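Membrane-bound lytic murein transglycosylase A (Burkholderia pseudomallei, PDB 6QK4) probably cleaves the beta-1,4 bond between N-acetylmuramic acid and N-acetylglucosamine in peptidoglycan, closing a 1,6-anhydro ring on the muramic acid residue. Local coordinates at residues 34-39 with 81-86; 220-223 with 228-231. All blocks are in the same frame, centred on the assembly; numbering follows the deposited sequence.

From the N terminus, the chain runs through strand 25-27 into the loop that carries residues 34-39. Contact 1 closes when helix 76-86 brings residues 81-86 back to this loop, and the excursion between them is largely helical, with helices 44-55 and 62-68. Contact 2, within the MltA specific insert domain, closes a much shorter connection, the turn between helices 215-224 and 229-234. The two loops neither nest nor cross, since contact 1 is complete before contact 2 begins. Their centres lie about 47 Å apart on opposite sides of the chain's centre: contact 1 ties the loop after strand 25-27 to helix 76-86, contact 2 joins helices 215-224 and 229-234.

Contact 1 of 2, residues 34-39 with 81-86; sequences PGWQDD and TFFETY
OE2 of E84 receives two donors, the indole N-H of W36 and a water, and so pins the loop between strand 25-27 and helix 44-55 to the last turns of helix 76-86. The bond from W36 NE1 to E84 OE2 is 2.8 Å long and nearly straight, with an angle of 164° at the hydrogen. It meets the anti lone pair of the carboxylate oxygen, and OE2 sits at the indole edge, practically in the ring plane. The carboxylate is itself turned 44° from that plane. The glutamate chain is extended beyond CG, which carries the acid group from the helix across to the indole nitrogen. The water donates to OE2 and accepts from Q37 NE2 at 3.0 Å, adding an indirect link from the loop to the same oxygen.

The indole reaches the helix because its CG stands anti to the backbone N (chi1 173°). Past the nitrogen, its six-membered ring reaches across the helix side, where W36 CH2 packs on F83 CB at 3.7 Å. The phenyl group leads away from this meeting point toward L48, L302 and F304. W36 is thus held at its polar edge by a hydrogen bond and at its benzo end by apolar packing. R80 of the same helix adds a cation-pi interaction with W36, and also donates to the carbonyl oxygens of W36 and D39. Between the polar and apolar contacts, the methylene carbon E84 CG lies 4.0 Å from W36 CZ2.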
ATOM      1  N   PRO A  34     -10.931  21.004  -8.313  1.00 26.07           N
ATOM      2  CA  PRO A  34     -11.955  20.833  -7.300  1.00 35.49           C
ATOM      3  C   PRO A  34     -11.383  19.855  -6.291  1.00 37.38           C
ATOM      4  O   PRO A  34     -10.865  18.772  -6.620  1.00 51.01           O
ATOM      5  CB  PRO A  34     -13.143  20.258  -8.079  1.00 37.39           C
ATOM      6  CG  PRO A  34     -12.511  19.550  -9.231  1.00 40.60           C
ATOM      7  CD  PRO A  34     -11.185  20.204  -9.523  1.00 37.94           C
ATOM      8  N   GLY A  35     -11.351  20.296  -5.105  1.00 31.56           N
ATOM      9  CA  GLY A  35     -10.817  19.512  -4.041  1.00 25.52           C
ATOM     10  C   GLY A  35      -9.527  20.066  -3.511  1.00 21.10           C
ATOM     11  O   GLY A  35      -9.169  19.732  -2.391  1.00 22.24           O
ATOM     12  N   TRP A  36      -8.887  21.000  -4.218  1.00 18.91           N
ATOM     13  CA  TRP A  36      -7.575  21.484  -3.745  1.00 20.20           C
ATOM     14  C   TRP A  36      -7.681  22.014  -2.313  1.00 23.80           C
ATOM     15  O   TRP A  36      -6.816  21.750  -1.478  1.00 20.63           O
ATOM     16  CB  TRP A  36      -7.049  22.555  -4.706  1.00 20.19           C
ATOM     17  CG  TRP A  36      -5.814  23.290  -4.330  1.00 20.32           C
ATOM     18  CD1 TRP A  36      -5.648  24.652  -4.187  1.00 22.51           C
ATOM     19  CD2 TRP A  36      -4.532  22.701  -4.120  1.00 21.21           C
ATOM     20  NE1 TRP A  36      -4.322  24.928  -3.920  1.00 24.41           N
ATOM     21  CE2 TRP A  36      -3.632  23.732  -3.828  1.00 23.03           C
ATOM     22  CE3 TRP A  36      -4.082  21.372  -4.087  1.00 19.92           C
ATOM     23  CZ2 TRP A  36      -2.268  23.510  -3.528  1.00 21.28           C
ATOM     24  CZ3 TRP A  36      -2.672  21.148  -3.838  1.00 20.02           C
ATOM     25  CH2 TRP A  36      -1.800  22.200  -3.560  1.00 21.82           C
ATOM     26  N   GLN A  37      -8.716  22.809  -2.008  1.00 23.51           N
ATOM     27  CA  GLN A  37      -8.807  23.346  -0.647  1.00 23.09           C
ATOM     28  C   GLN A  37      -9.235  22.320   0.384  1.00 22.66           C
ATOM     29  O   GLN A  37      -9.091  22.582   1.597  1.00 25.60           O
ATOM     30  CB  GLN A  37      -9.801  24.520  -0.631  1.00 23.07           C
ATOM     31  CG  GLN A  37      -9.400  25.557  -1.634  1.00 22.61           C
ATOM     32  CD  GLN A  37      -8.183  26.360  -1.211  1.00 26.57           C
ATOM     33  OE1 GLN A  37      -7.679  26.241  -0.111  1.00 26.03           O
ATOM     34  NE2 GLN A  37      -7.719  27.224  -2.107  1.00 29.94           N
ATOM     35  N   ASP A  38      -9.771  21.155  -0.051  1.00 21.57           N
ATOM     36  CA  ASP A  38     -10.190  20.103   0.868  1.00 20.99           C
ATOM     37  C   ASP A  38      -9.005  19.310   1.451  1.00 25.53           C
ATOM     38  O   ASP A  38      -9.125  18.693   2.535  1.00 26.83           O
ATOM     39  CB  ASP A  38     -11.137  19.187   0.120  1.00 21.54           C
ATOM     40  CG  ASP A  38     -12.435  19.860  -0.232  1.00 26.29           C
ATOM     41  OD1 ASP A  38     -13.038  20.482   0.698  1.00 26.01           O
ATOM     42  OD2 ASP A  38     -12.866  19.676  -1.411  1.00 28.07           O
ATOM     43  N   ASP A  39      -7.862  19.361   0.803  1.00 21.90           N
ATOM     44  CA  ASP A  39      -6.687  18.683   1.329  1.00 22.04           C
ATOM     45  C   ASP A  39      -5.987  19.586   2.351  1.00 21.24           C
ATOM     46  O   ASP A  39      -5.627  20.736   2.042  1.00 24.48           O
ATOM     47  CB  ASP A  39      -5.750  18.339   0.164  1.00 22.32           C
ATOM     48  CG  ASP A  39      -4.525  17.488   0.626  1.00 23.43           C
ATOM     49  OD1 ASP A  39      -4.453  17.115   1.822  1.00 24.06           O
ATOM     50  OD2 ASP A  39      -3.669  17.200  -0.225  1.00 23.23           O
ATOM     51  N   THR A  81       0.951  27.775  -0.657  1.00 27.32           N
ATOM     52  CA  THR A  81       1.482  28.855  -1.506  1.00 25.26           C
ATOM     53  C   THR A  81       2.625  28.372  -2.385  1.00 23.41           C
ATOM     54  O   THR A  81       2.721  28.698  -3.590  1.00 25.02           O
ATOM     55  CB  THR A  81       1.908  29.999  -0.606  1.00 24.02           C
ATOM     56  OG1 THR A  81       0.719  30.470  -0.009  1.00 28.59           O
ATOM     57  CG2 THR A  81       2.589  31.096  -1.426  1.00 24.58           C
ATOM     58  N   PHE A  82       3.482  27.529  -1.823  1.00 22.86           N
ATOM     59  CA  PHE A  82       4.556  26.965  -2.613  1.00 24.95           C
ATOM     60  C   PHE A  82       4.019  26.194  -3.812  1.00 23.31           C
ATOM     61  O   PHE A  82       4.550  26.304  -4.908  1.00 23.29           O
ATOM     62  CB  PHE A  82       5.412  26.047  -1.712  1.00 20.82           C
ATOM     63  CG  PHE A  82       6.307  25.133  -2.464  1.00 22.51           C
ATOM     64  CD1 PHE A  82       7.521  25.586  -2.877  1.00 22.65           C
ATOM     65  CD2 PHE A  82       5.953  23.801  -2.714  1.00 23.76           C
ATOM     66  CE1 PHE A  82       8.422  24.804  -3.567  1.00 22.34           C
ATOM     67  CE2 PHE A  82       6.850  22.990  -3.425  1.00 22.90           C
ATOM     68  CZ  PHE A  82       8.105  23.477  -3.842  1.00 21.84           C
ATOM     69  N   PHE A  83       3.086  25.252  -3.589  1.00 23.04           N
ATOM     70  CA  PHE A  83       2.642  24.440  -4.723  1.00 19.70           C
ATOM     71  C   PHE A  83       1.967  25.327  -5.788  1.00 22.15           C
ATOM     72  O   PHE A  83       2.153  25.116  -6.988  1.00 23.16           O
ATOM     73  CB  PHE A  83       1.692  23.333  -4.224  1.00 21.69           C
ATOM     74  CG  PHE A  83       2.398  22.241  -3.508  1.00 23.60           C
ATOM     75  CD1 PHE A  83       3.260  21.416  -4.225  1.00 26.70           C
ATOM     76  CD2 PHE A  83       2.214  22.006  -2.159  1.00 22.17           C
ATOM     77  CE1 PHE A  83       3.938  20.330  -3.590  1.00 25.99           C
ATOM     78  CE2 PHE A  83       2.878  20.925  -1.520  1.00 24.04           C
ATOM     79  CZ  PHE A  83       3.732  20.118  -2.242  1.00 24.08           C
ATOM     80  N   GLU A  84       1.229  26.351  -5.340  1.00 23.05           N
ATOM     81  CA  GLU A  84       0.489  27.219  -6.266  1.00 24.87           C
ATOM     82  C   GLU A  84       1.446  28.089  -7.056  1.00 28.77           C
ATOM     83  O   GLU A  84       1.171  28.431  -8.207  1.00 31.00           O
ATOM     84  CB  GLU A  84      -0.529  28.077  -5.494  1.00 23.81           C
ATOM     85  CG  GLU A  84      -1.741  27.262  -4.957  1.00 24.22           C
ATOM     86  CD  GLU A  84      -2.704  28.128  -4.245  1.00 27.00           C
ATOM     87  OE1 GLU A  84      -2.434  29.371  -4.222  1.00 32.20           O
ATOM     88  OE2 GLU A  84      -3.687  27.651  -3.675  1.00 25.82           O
ATOM     89  N   THR A  85       2.616  28.388  -6.482  1.00 26.65           N
ATOM     90  CA  THR A  85       3.616  29.279  -7.050  1.00 25.30           C
ATOM     91  C   THR A  85       4.593  28.548  -7.963  1.00 26.82           C
ATOM     92  O   THR A  85       5.008  29.099  -8.989  1.00 27.63           O
ATOM     93  CB  THR A  85       4.405  29.965  -5.904  1.00 22.77           C
ATOM     94  OG1 THR A  85       3.536  30.806  -5.143  1.00 31.35           O
ATOM     95  CG2 THR A  85       5.596  30.790  -6.404  1.00 32.84           C
ATOM     96  N   TYR A  86       5.008  27.317  -7.603  1.00 24.38           N
ATOM     97  CA  TYR A  86       6.065  26.652  -8.342  1.00 22.12           C
ATOM     98  C   TYR A  86       5.569  25.638  -9.357  1.00 22.08           C
ATOM     99  O   TYR A  86       6.380  25.161 -10.163  1.00 24.87           O
ATOM    100  CB  TYR A  86       7.050  25.990  -7.370  1.00 24.39           C
ATOM    101  CG  TYR A  86       7.968  27.022  -6.764  1.00 25.05           C
ATOM    102  CD1 TYR A  86       7.601  27.730  -5.617  1.00 28.81           C
ATOM    103  CD2 TYR A  86       9.222  27.269  -7.328  1.00 28.43           C
ATOM    104  CE1 TYR A  86       8.488  28.719  -5.049  1.00 30.25           C
ATOM    105  CE2 TYR A  86      10.076  28.235  -6.777  1.00 34.28           C
ATOM    106  CZ  TYR A  86       9.687  28.943  -5.640  1.00 36.18           C
ATOM    107  OH  TYR A  86      10.521  29.897  -5.068  1.00 39.08           O
TER
HETATM  108  O   HOH W   1      -5.354  29.124  -2.037  1.00 33.85           O

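Contact 2 of 2, residues 220-223 with 228-231; sequences AWAR and RVDA
With CG anti to the backbone N (chi1 -176°), W221 sends its indole from helix 215-224 toward R228, whose chain bends at chi2 and chi3 (-142° and -110°) and brings one face of its guanidinium to the edge of the indole. The two residues stand on either side of the short connection between the consecutive helices 215-224 and 229-234, within the MltA specific insert domain.

Near the backbone of R228, W221 CH2 touches R228 CB at 3.6 Å. Farther out, W221 CZ2 lies over the centre of one guanidinium face, 3.8 Å from R228 CZ. The planes are almost perpendicular, so the indole presents its edge to the flat face of the arginine. E207 ties the polar ends together: its OE1 accepts from W221 NE1, while its OE2 forms a salt bridge with R228 NH2. That shared acid probably helps fix the rotation of both groups.

A smaller apolar contact joins the helices beside this pair, where their backbones come close: the CA atoms of A222 and V229 are 5.7 Å apart. Here one valine branch does the touching, V229 CG2 resting 3.5 Å from A222 CB and 3.7 Å from A222 O.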
ATOM      1  N   ALA A 220     -10.732 -10.623  15.663  1.00 46.50           N
ATOM      2  CA  ALA A 220     -11.616 -10.592  16.816  1.00 47.45           C
ATOM      3  C   ALA A 220     -12.281 -11.947  16.992  1.00 49.32           C
ATOM      4  O   ALA A 220     -12.319 -12.506  18.102  1.00 52.29           O
ATOM      5  CB  ALA A 220     -12.651  -9.477  16.656  1.00 47.11           C
ATOM      6  N   TRP A 221     -12.777 -12.508  15.887  1.00 48.01           N
ATOM      7  CA  TRP A 221     -13.351 -13.850  15.912  1.00 47.97           C
ATOM      8  C   TRP A 221     -12.357 -14.882  16.435  1.00 49.83           C
ATOM      9  O   TRP A 221     -12.738 -15.796  17.173  1.00 51.86           O
ATOM     10  CB  TRP A 221     -13.822 -14.229  14.513  1.00 46.44           C
ATOM     11  CG  TRP A 221     -14.517 -15.547  14.474  1.00 48.53           C
ATOM     12  CD1 TRP A 221     -15.870 -15.779  14.551  1.00 49.17           C
ATOM     13  CD2 TRP A 221     -13.897 -16.829  14.328  1.00 52.96           C
ATOM     14  NE1 TRP A 221     -16.127 -17.137  14.475  1.00 51.47           N
ATOM     15  CE2 TRP A 221     -14.932 -17.801  14.338  1.00 53.09           C
ATOM     16  CE3 TRP A 221     -12.567 -17.254  14.199  1.00 53.71           C
ATOM     17  CZ2 TRP A 221     -14.668 -19.164  14.212  1.00 52.59           C
ATOM     18  CZ3 TRP A 221     -12.307 -18.610  14.078  1.00 54.33           C
ATOM     19  CH2 TRP A 221     -13.351 -19.544  14.081  1.00 51.26           C
ATOM     20  N   ALA A 222     -11.091 -14.775  16.023  1.00 48.39           N
ATOM     21  CA  ALA A 222     -10.047 -15.675  16.510  1.00 49.23           C
ATOM     22  C   ALA A 222      -9.840 -15.521  18.012  1.00 53.61           C
ATOM     23  O   ALA A 222      -9.675 -16.522  18.725  1.00 51.54           O
ATOM     24  CB  ALA A 222      -8.739 -15.407  15.760  1.00 46.12           C
ATOM     25  N   ARG A 223      -9.827 -14.271  18.497  1.00 58.88           N
ATOM     26  CA  ARG A 223      -9.783 -13.990  19.932  1.00 65.39           C
ATOM     27  C   ARG A 223     -10.936 -14.661  20.665  1.00 65.52           C
ATOM     28  O   ARG A 223     -10.775 -15.145  21.796  1.00 67.03           O
ATOM     29  CB  ARG A 223      -9.842 -12.480  20.161  1.00 70.42           C
ATOM     30  CG  ARG A 223      -9.027 -11.993  21.329  1.00 75.85           C
ATOM     31  CD  ARG A 223      -7.577 -11.840  20.905  1.00 80.49           C
ATOM     32  NE  ARG A 223      -7.331 -10.593  20.179  1.00 84.18           N
ATOM     33  CZ  ARG A 223      -6.988 -10.517  18.894  1.00 86.66           C
ATOM     34  NH1 ARG A 223      -6.849 -11.620  18.166  1.00 87.73           N
ATOM     35  NH2 ARG A 223      -6.781  -9.333  18.335  1.00 87.32           N
ATOM     36  N   ARG A 228     -10.507 -22.789  17.652  1.00 48.54           N
ATOM     37  CA  ARG A 228     -10.886 -23.002  16.260  1.00 44.41           C
ATOM     38  C   ARG A 228      -9.913 -22.360  15.271  1.00 41.67           C
ATOM     39  O   ARG A 228     -10.089 -22.514  14.049  1.00 37.49           O
ATOM     40  CB  ARG A 228     -12.279 -22.440  16.016  1.00 43.28           C
ATOM     41  CG  ARG A 228     -13.401 -23.259  16.691  1.00 48.64           C
ATOM     42  CD  ARG A 228     -14.578 -23.277  15.742  1.00 49.00           C
ATOM     43  NE  ARG A 228     -15.711 -22.504  16.193  1.00 53.80           N
ATOM     44  CZ  ARG A 228     -16.714 -22.148  15.393  1.00 55.91           C
ATOM     45  NH1 ARG A 228     -16.674 -22.459  14.087  1.00 54.67           N
ATOM     46  NH2 ARG A 228     -17.739 -21.456  15.905  1.00 60.65           N
ATOM     47  N   VAL A 229      -8.908 -21.623  15.755  1.00 38.89           N
ATOM     48  CA  VAL A 229      -8.124 -20.805  14.826  1.00 38.72           C
ATOM     49  C   VAL A 229      -7.315 -21.692  13.890  1.00 37.20           C
ATOM     50  O   VAL A 229      -7.260 -21.452  12.675  1.00 34.94           O
ATOM     51  CB  VAL A 229      -7.219 -19.823  15.590  1.00 39.23           C
ATOM     52  CG1 VAL A 229      -6.281 -19.076  14.617  1.00 38.11           C
ATOM     53  CG2 VAL A 229      -8.054 -18.825  16.341  1.00 40.40           C
ATOM     54  N   ASP A 230      -6.671 -22.730  14.434  1.00 38.75           N
ATOM     55  CA  ASP A 230      -5.798 -23.534  13.583  1.00 41.07           C
ATOM     56  C   ASP A 230      -6.579 -24.157  12.434  1.00 37.47           C
ATOM     57  O   ASP A 230      -6.113 -24.157  11.279  1.00 36.21           O
ATOM     58  CB  ASP A 230      -5.113 -24.632  14.396  1.00 48.08           C
ATOM     59  CG  ASP A 230      -3.902 -24.123  15.173  1.00 55.67           C
ATOM     60  OD1 ASP A 230      -3.575 -22.920  15.069  1.00 56.53           O
ATOM     61  OD2 ASP A 230      -3.292 -24.940  15.895  1.00 60.81           O
ATOM     62  N   ALA A 231      -7.754 -24.715  12.745  1.00 37.86           N
ATOM     63  CA  ALA A 231      -8.603 -25.320  11.713  1.00 37.18           C
ATOM     64  C   ALA A 231      -9.083 -24.299  10.687  1.00 35.97           C
ATOM     65  O   ALA A 231      -9.227 -24.631   9.503  1.00 33.48           O
ATOM     66  CB  ALA A 231      -9.804 -26.027  12.346  1.00 38.03           C
TER